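Local atomic coordinates of aldose-aldose oxidoreductase (Caulobacter crescentus, PDB entry 5A04), a protein that probably couples the oxidation of one aldose sugar to the reduction of another, using a bound NADP(H) cofactor and a site that holds glucose. Residues A[163-166]-A[172-175]; A[216-221]-A[241-246]. All coordinates share one frame; numbering follows the deposited sequence.

How the contacts relate
Both contacts are buried and lie at one end of the large mixed sheet in the C-terminal alpha/beta domain, their centres about 6 Å apart. In contact 1 (163-166 with 172-175) the loop after strand 156-162 folds back on itself; its two limbs meet through apolar carbon, while Arg172 and Phe163 reach on to the ligands. Contact 2 (216-221 with 241-246) stands behind it, farther from the ligands, and rests on aromatic packing, with a water between Arg217 and Ser244 whose second bond is weak. Several hydrogen bonds join them, among them Arg217 NH1 to the carbonyl O of Ile165 and Arg175 N to Glu220 OE1. Chemistry thus shifts from ligand binding to packing within the protein.

Contact 1: residues A[163-166]-A[172-175]; sequences FTIG and RLNR. With NDP (NADPH dihydro-nicotinamide-adenine-dinucleotide phosphate), chain G; BGC (beta-D-glucopyranose), chain H; SO4 (sulfate ion), chain J.
Ile165 and Leu173 bring their backbones no nearer than 9.0 Å between CA atoms, and side chains bridge the two limbs of a loop that follows strand 156-162 and forms part of the glucose and NADPH site in the C-terminal alpha/beta domain. Ile165 CG1 stands anti to the backbone N (chi1 -163°), which carries the branch across the loop, where its CD1 meets Leu173 CD2 tip to tip at 3.9 Å. The same methyl lies 3.9 Å from Arg172 CB, so an isoleucine suits this place: one methyl packs against both the leucine tip and the aliphatic root of the arginine, whose charged end goes on to the ligands. Extended from CG to NE, the arginine presents the edge of its guanidinium to both of them. NH2 donates to NDP O2N, an oxygen of the nicotinamide-side phosphate, at 2.8 Å (161°), and NH1 adds a longer, more bent bond to that oxygen at 3.2 Å. NH2 also gives an almost straight bond (176°) to glucose O2 at 3.2 Å. NE pairs with Asp185, whose carboxylate binds the sugar too; together these partners fix the rotation of the guanidinium, whose positive charge probably offsets those of the phosphate and Asp185. A leucine at Arg172 would probably leave the phosphate oxygen and Asp185 without this positive partner, and glucose O2 without one of its hydrogen bonds. Phe163 supplies a flat apolar wall: glucose O4 sits over one ring face, displaced toward the rim, and Phe163 CE1 approaches glucose O3 to 3.5 Å. Beside Ile165 CG1 and the edge of the Phe163 ring, a sulfate, probably taken up from the crystallisation liquor, accepts a hydrogen bond from the backbone, Gly166 N to SO4 O1, at 2.9 Å.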
loop_
_atom_site.group_PDB
_atom_site.type_symbol
_atom_site.label_atom_id
_atom_site.label_comp_id
_atom_site.label_asym_id
_atom_site.label_seq_id
_atom_site.Cartn_x
_atom_site.Cartn_y
_atom_site.Cartn_z
ATOM N N PHE A 163 -5.448 0.088 13.736
ATOM C CA PHE A 163 -6.332 -0.812 14.468
ATOM C C PHE A 163 -7.655 -0.103 14.688
ATOM O O PHE A 163 -7.746 1.115 14.581
ATOM C CB PHE A 163 -5.716 -1.288 15.793
ATOM C CG PHE A 163 -5.579 -0.217 16.849
ATOM C CD1 PHE A 163 -4.483 0.635 16.860
ATOM C CD2 PHE A 163 -6.526 -0.103 17.863
ATOM C CE1 PHE A 163 -4.351 1.601 17.850
ATOM C CE2 PHE A 163 -6.403 0.867 18.854
ATOM C CZ PHE A 163 -5.314 1.713 18.845
ATOM N N THR A 164 -8.693 -0.877 14.957
ATOM C CA THR A 164 -10.009 -0.307 15.163
ATOM C C THR A 164 -10.124 0.150 16.598
ATOM O O THR A 164 -10.424 -0.643 17.484
ATOM C CB THR A 164 -11.108 -1.332 14.835
ATOM O OG1 THR A 164 -10.781 -2.579 15.461
ATOM C CG2 THR A 164 -11.172 -1.556 13.345
ATOM N N ILE A 165 -9.863 1.432 16.836
ATOM C CA ILE A 165 -9.831 1.940 18.200
ATOM C C ILE A 165 -11.254 1.982 18.780
ATOM O O ILE A 165 -12.228 2.111 18.041
ATOM C CB ILE A 165 -9.151 3.335 18.245
ATOM C CG1 ILE A 165 -8.730 3.687 19.680
ATOM C CG2 ILE A 165 -10.025 4.398 17.584
ATOM C CD1 ILE A 165 -7.762 4.872 19.747
ATOM N N GLY A 166 -11.370 1.841 20.099
ATOM C CA GLY A 166 -12.679 1.684 20.718
ATOM C C GLY A 166 -13.222 2.877 21.490
ATOM O O GLY A 166 -13.845 3.775 20.916
ATOM N N ARG A 172 -5.922 8.522 23.857
ATOM C CA ARG A 172 -5.487 8.548 22.453
ATOM C C ARG A 172 -6.396 9.383 21.550
ATOM O O ARG A 172 -5.968 9.826 20.485
ATOM C CB ARG A 172 -5.384 7.121 21.893
ATOM C CG ARG A 172 -4.094 6.393 22.277
ATOM C CD ARG A 172 -4.147 4.932 21.827
ATOM N NE ARG A 172 -2.898 4.218 22.113
ATOM C CZ ARG A 172 -2.583 3.690 23.294
ATOM N NH1 ARG A 172 -3.416 3.796 24.326
ATOM N NH2 ARG A 172 -1.431 3.041 23.439
ATOM N N LEU A 173 -7.644 9.598 21.967
ATOM C CA LEU A 173 -8.609 10.324 21.138
ATOM C C LEU A 173 -8.823 11.742 21.658
ATOM O O LEU A 173 -9.724 12.451 21.223
ATOM C CB LEU A 173 -9.936 9.558 21.085
ATOM C CG LEU A 173 -9.723 8.199 20.396
ATOM C CD1 LEU A 173 -10.990 7.370 20.424
ATOM C CD2 LEU A 173 -9.260 8.392 18.951
ATOM N N ASN A 174 -7.973 12.129 22.597
ATOM C CA ASN A 174 -7.988 13.460 23.190
ATOM C C ASN A 174 -6.755 14.239 22.723
ATOM O O ASN A 174 -5.631 13.828 22.997
ATOM C CB ASN A 174 -8.019 13.335 24.714
ATOM C CG ASN A 174 -7.999 14.683 25.408
ATOM O OD1 ASN A 174 -6.942 15.264 25.621
ATOM N ND2 ASN A 174 -9.176 15.187 25.752
ATOM N N ARG A 175 -6.950 15.330 21.986
ATOM C CA ARG A 175 -5.808 15.987 21.356
ATOM C C ARG A 175 -4.815 16.500 22.393
ATOM O O ARG A 175 -3.603 16.420 22.182
ATOM C CB ARG A 175 -6.251 17.146 20.448
ATOM C CG ARG A 175 -5.046 17.931 19.888
ATOM C CD ARG A 175 -5.408 18.894 18.761
ATOM N NE ARG A 175 -5.895 18.182 17.587
ATOM C CZ ARG A 175 -5.121 17.590 16.683
ATOM N NH1 ARG A 175 -3.798 17.649 16.792
ATOM N NH2 ARG A 175 -5.674 16.946 15.665
HETATM P PA NDP G . -2.543 3.503 29.193
HETATM O O1A NDP G . -3.639 4.509 29.156
HETATM O O2A NDP G . -2.898 2.042 29.199
HETATM O O5B NDP G . -1.551 3.782 30.474
HETATM C C5B NDP G . -1.209 5.139 30.500
HETATM C C4B NDP G . -0.718 5.398 31.932
HETATM O O4B NDP G . -0.052 6.659 32.021
HETATM C C3B NDP G . -1.927 5.454 32.895
HETATM O O3B NDP G . -2.277 4.184 33.346
HETATM C C2B NDP G . -1.313 6.221 34.073
HETATM O O2B NDP G . -0.568 5.463 34.832
HETATM C C1B NDP G . -0.305 7.183 33.310
HETATM N N9A NDP G . -0.815 8.552 33.200
HETATM C C8A NDP G . -0.231 9.705 33.714
HETATM N N7A NDP G . -0.954 10.815 33.471
HETATM C C5A NDP G . -2.068 10.357 32.761
HETATM C C6A NDP G . -3.182 11.024 32.219
HETATM N N6A NDP G . -3.306 12.389 32.352
HETATM N N1A NDP G . -4.165 10.347 31.550
HETATM C C2A NDP G . -3.969 8.979 31.456
HETATM N N3A NDP G . -2.969 8.215 31.909
HETATM C C4A NDP G . -2.007 8.940 32.580
HETATM O O3 NDP G . -1.714 3.896 27.809
HETATM P PN NDP G . -0.731 2.750 27.200
HETATM O O1N NDP G . 0.154 2.139 28.208
HETATM O O2N NDP G . -1.350 2.002 26.040
HETATM O O5D NDP G . 0.339 3.802 26.284
HETATM C C5D NDP G . 1.152 4.605 27.095
HETATM C C4D NDP G . 2.380 5.020 26.236
HETATM O O4D NDP G . 3.009 3.808 25.718
HETATM C C3D NDP G . 1.951 5.851 24.969
HETATM O O3D NDP G . 2.967 6.822 24.659
HETATM C C2D NDP G . 1.905 4.809 23.861
HETATM O O2D NDP G . 2.228 5.356 22.595
HETATM C C1D NDP G . 3.075 3.865 24.311
HETATM N N1N NDP G . 2.837 2.500 23.835
HETATM C C2N NDP G . 3.822 1.834 23.123
HETATM C C3N NDP G . 3.594 0.552 22.710
HETATM C C7N NDP G . 4.628 -0.154 21.954
HETATM O O7N NDP G . 4.415 -1.253 21.411
HETATM N N7N NDP G . 5.893 0.417 21.846
HETATM C C4N NDP G . 2.321 -0.167 22.993
HETATM C C5N NDP G . 1.327 0.640 23.716
HETATM C C6N NDP G . 1.595 1.884 24.109
HETATM P P2B NDP G . -0.655 5.697 36.537
HETATM O O1X NDP G . -0.382 7.182 36.625
HETATM O O2X NDP G . -2.068 5.260 36.770
HETATM O O3X NDP G . 0.448 4.772 37.047
HETATM C C2 BGC H . 0.339 1.563 20.021
HETATM C C3 BGC H . -0.860 0.697 20.428
HETATM C C4 BGC H . -1.004 -0.462 19.486
HETATM C C5 BGC H . 0.304 -1.222 19.342
HETATM C C6 BGC H . 0.168 -2.259 18.197
HETATM C C1 BGC H . 1.498 0.671 19.999
HETATM O O1 BGC H . 2.686 1.427 19.765
HETATM O O2 BGC H . 0.495 2.610 20.972
HETATM O O3 BGC H . -2.009 1.529 20.388
HETATM O O4 BGC H . -2.018 -1.335 19.961
HETATM O O5 BGC H . 1.356 -0.347 19.004
HETATM O O6 BGC H . 1.312 -3.122 18.162
HETATM S S SO4 J . -9.976 0.043 22.949
HETATM O O1 SO4 J . -9.396 1.073 22.085
HETATM O O2 SO4 J . -10.543 -1.014 22.106
HETATM O O3 SO4 J . -8.924 -0.516 23.796
HETATM O O4 SO4 J . -11.037 0.615 23.790
#

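Contact 2: residues A[216-221]-A[241-246]; sequences PRFGEV and SAYSVN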
loop_
_atom_site.group_PDB
_atom_site.type_symbol
_atom_site.label_atom_id
_atom_site.label_comp_id
_atom_site.label_asym_id
_atom_site.label_seq_id
_atom_site.Cartn_x
_atom_site.Cartn_y
_atom_site.Cartn_z
ATOM N N PRO A 216 -18.235 9.414 17.068
ATOM C CA PRO A 216 -17.943 9.892 18.423
ATOM C C PRO A 216 -16.470 9.742 18.817
ATOM O O PRO A 216 -16.025 10.376 19.767
ATOM C CB PRO A 216 -18.837 9.015 19.317
ATOM C CG PRO A 216 -19.402 7.966 18.439
ATOM C CD PRO A 216 -19.347 8.450 17.040
ATOM N N ARG A 217 -15.725 8.911 18.097
ATOM C CA ARG A 217 -14.307 8.727 18.401
ATOM C C ARG A 217 -13.445 9.886 17.898
ATOM O O ARG A 217 -12.343 10.110 18.401
ATOM C CB ARG A 217 -13.790 7.434 17.769
ATOM C CG ARG A 217 -14.343 6.165 18.372
ATOM C CD ARG A 217 -13.869 4.952 17.563
ATOM N NE ARG A 217 -14.493 4.901 16.243
ATOM C CZ ARG A 217 -14.157 4.051 15.271
ATOM N NH1 ARG A 217 -13.191 3.156 15.453
ATOM N NH2 ARG A 217 -14.798 4.094 14.103
ATOM N N PHE A 218 -13.931 10.596 16.884
ATOM C CA PHE A 218 -13.031 11.428 16.086
ATOM C C PHE A 218 -13.427 12.909 16.053
ATOM O O PHE A 218 -13.360 13.551 15.011
ATOM C CB PHE A 218 -12.951 10.871 14.658
ATOM C CG PHE A 218 -12.476 9.432 14.583
ATOM C CD1 PHE A 218 -11.296 9.039 15.193
ATOM C CD2 PHE A 218 -13.223 8.477 13.902
ATOM C CE1 PHE A 218 -10.860 7.711 15.126
ATOM C CE2 PHE A 218 -12.807 7.155 13.834
ATOM C CZ PHE A 218 -11.622 6.767 14.440
ATOM N N GLY A 219 -13.824 13.444 17.202
ATOM C CA GLY A 219 -14.124 14.859 17.302
ATOM C C GLY A 219 -12.859 15.700 17.338
ATOM O O GLY A 219 -12.883 16.883 16.983
ATOM N N GLU A 220 -11.747 15.106 17.769
ATOM C CA GLU A 220 -10.540 15.902 18.010
ATOM C C GLU A 220 -9.319 15.502 17.186
ATOM O O GLU A 220 -8.510 16.357 16.835
ATOM C CB GLU A 220 -10.162 15.857 19.494
ATOM C CG GLU A 220 -11.264 16.363 20.399
ATOM C CD GLU A 220 -10.771 16.736 21.775
ATOM O OE1 GLU A 220 -9.557 16.593 22.046
ATOM O OE2 GLU A 220 -11.608 17.176 22.583
ATOM N N VAL A 221 -9.173 14.213 16.892
ATOM C CA VAL A 221 -7.979 13.753 16.189
ATOM C C VAL A 221 -8.352 12.965 14.936
ATOM O O VAL A 221 -9.524 12.625 14.747
ATOM C CB VAL A 221 -7.079 12.888 17.105
ATOM C CG1 VAL A 221 -6.688 13.681 18.362
ATOM C CG2 VAL A 221 -7.766 11.572 17.485
ATOM N N SER A 241 -2.030 4.889 7.694
ATOM C CA SER A 241 -2.211 5.079 9.138
ATOM C C SER A 241 -3.706 5.168 9.406
ATOM O O SER A 241 -4.378 6.012 8.804
ATOM C CB SER A 241 -1.514 6.366 9.610
ATOM O OG SER A 241 -1.739 6.579 10.992
ATOM N N ALA A 242 -4.246 4.317 10.287
ATOM C CA ALA A 242 -5.699 4.281 10.446
ATOM C C ALA A 242 -6.145 3.896 11.858
ATOM O O ALA A 242 -5.478 3.132 12.551
ATOM C CB ALA A 242 -6.310 3.305 9.424
ATOM N N TYR A 243 -7.295 4.427 12.255
ATOM C CA TYR A 243 -7.931 4.072 13.515
ATOM C C TYR A 243 -9.265 3.347 13.273
ATOM O O TYR A 243 -10.026 3.116 14.214
ATOM C CB TYR A 243 -8.169 5.327 14.363
ATOM C CG TYR A 243 -7.128 5.639 15.432
ATOM C CD1 TYR A 243 -6.234 4.679 15.888
ATOM C CD2 TYR A 243 -7.072 6.907 16.008
ATOM C CE1 TYR A 243 -5.313 4.976 16.891
ATOM C CE2 TYR A 243 -6.162 7.211 17.005
ATOM C CZ TYR A 243 -5.283 6.251 17.446
ATOM O OH TYR A 243 -4.393 6.577 18.445
ATOM N N SER A 244 -9.569 3.027 12.018
ATOM C CA SER A 244 -10.854 2.395 11.690
ATOM C C SER A 244 -10.707 1.085 10.906
ATOM O O SER A 244 -11.706 0.496 10.498
ATOM C CB SER A 244 -11.758 3.369 10.914
ATOM O OG SER A 244 -11.155 3.813 9.701
ATOM N N VAL A 245 -9.476 0.629 10.695
ATOM C CA VAL A 245 -9.240 -0.710 10.135
ATOM C C VAL A 245 -8.082 -1.371 10.857
ATOM O O VAL A 245 -7.275 -0.696 11.488
ATOM C CB VAL A 245 -8.920 -0.692 8.618
ATOM C CG1 VAL A 245 -10.067 -0.113 7.816
ATOM C CG2 VAL A 245 -7.626 0.065 8.338
ATOM N N ASN A 246 -7.988 -2.692 10.753
ATOM C CA ASN A 246 -6.839 -3.405 11.304
ATOM C C ASN A 246 -5.843 -3.811 10.222
ATOM O O ASN A 246 -6.192 -4.489 9.255
ATOM C CB ASN A 246 -7.296 -4.648 12.070
ATOM C CG ASN A 246 -8.135 -4.299 13.277
ATOM O OD1 ASN A 246 -7.649 -3.674 14.224
ATOM N ND2 ASN A 246 -9.403 -4.697 13.252
HETATM O O HOH W 1 -13.512 1.262 13.176
#
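A beta meander of strands 204-210, 224-230 and 236-242 brings these residues together: Arg217 and Phe218 belong to the connection between its first two strands, and Tyr243 follows directly on the third. Phe218 CE1 reaches Tyr243 CB at 3.7 Å, the two side chains crossing at a slant, while the carbonyl O of Tyr243 lies in the plane of the Phe218 ring, at its edge. Arg217 CB covers the centre of one Phe218 face, 3.7 Å above it, while Tyr243 comes in near CE1 and CZ, so a large flat ring can touch both. The arginine chain bends at chi3 (-70°), which turns one face of the guanidinium to Phe218 CE2, 3.4 Å above its plane and toward its rim. NH1 donates to a water at 3.0 Å, which in turn gives a weak bond to Ser244 O at 3.3 Å; NH2 forms a salt bridge with Asp215. Asp223 holds the turn just after strand 236-242, accepting from Tyr243 N and bonding Ser244 OG; a serine suits this spot because its hydroxyl can also accept from Arg155 NE of the second subunit. Tyr243 meets Phe163 edge-to-face and also touches Arg172 and Asp185, residues of the glucose pocket. This is second-shell packing behind a sugar site, built where the connections gather at one end of an alpha/beta domain's sheet.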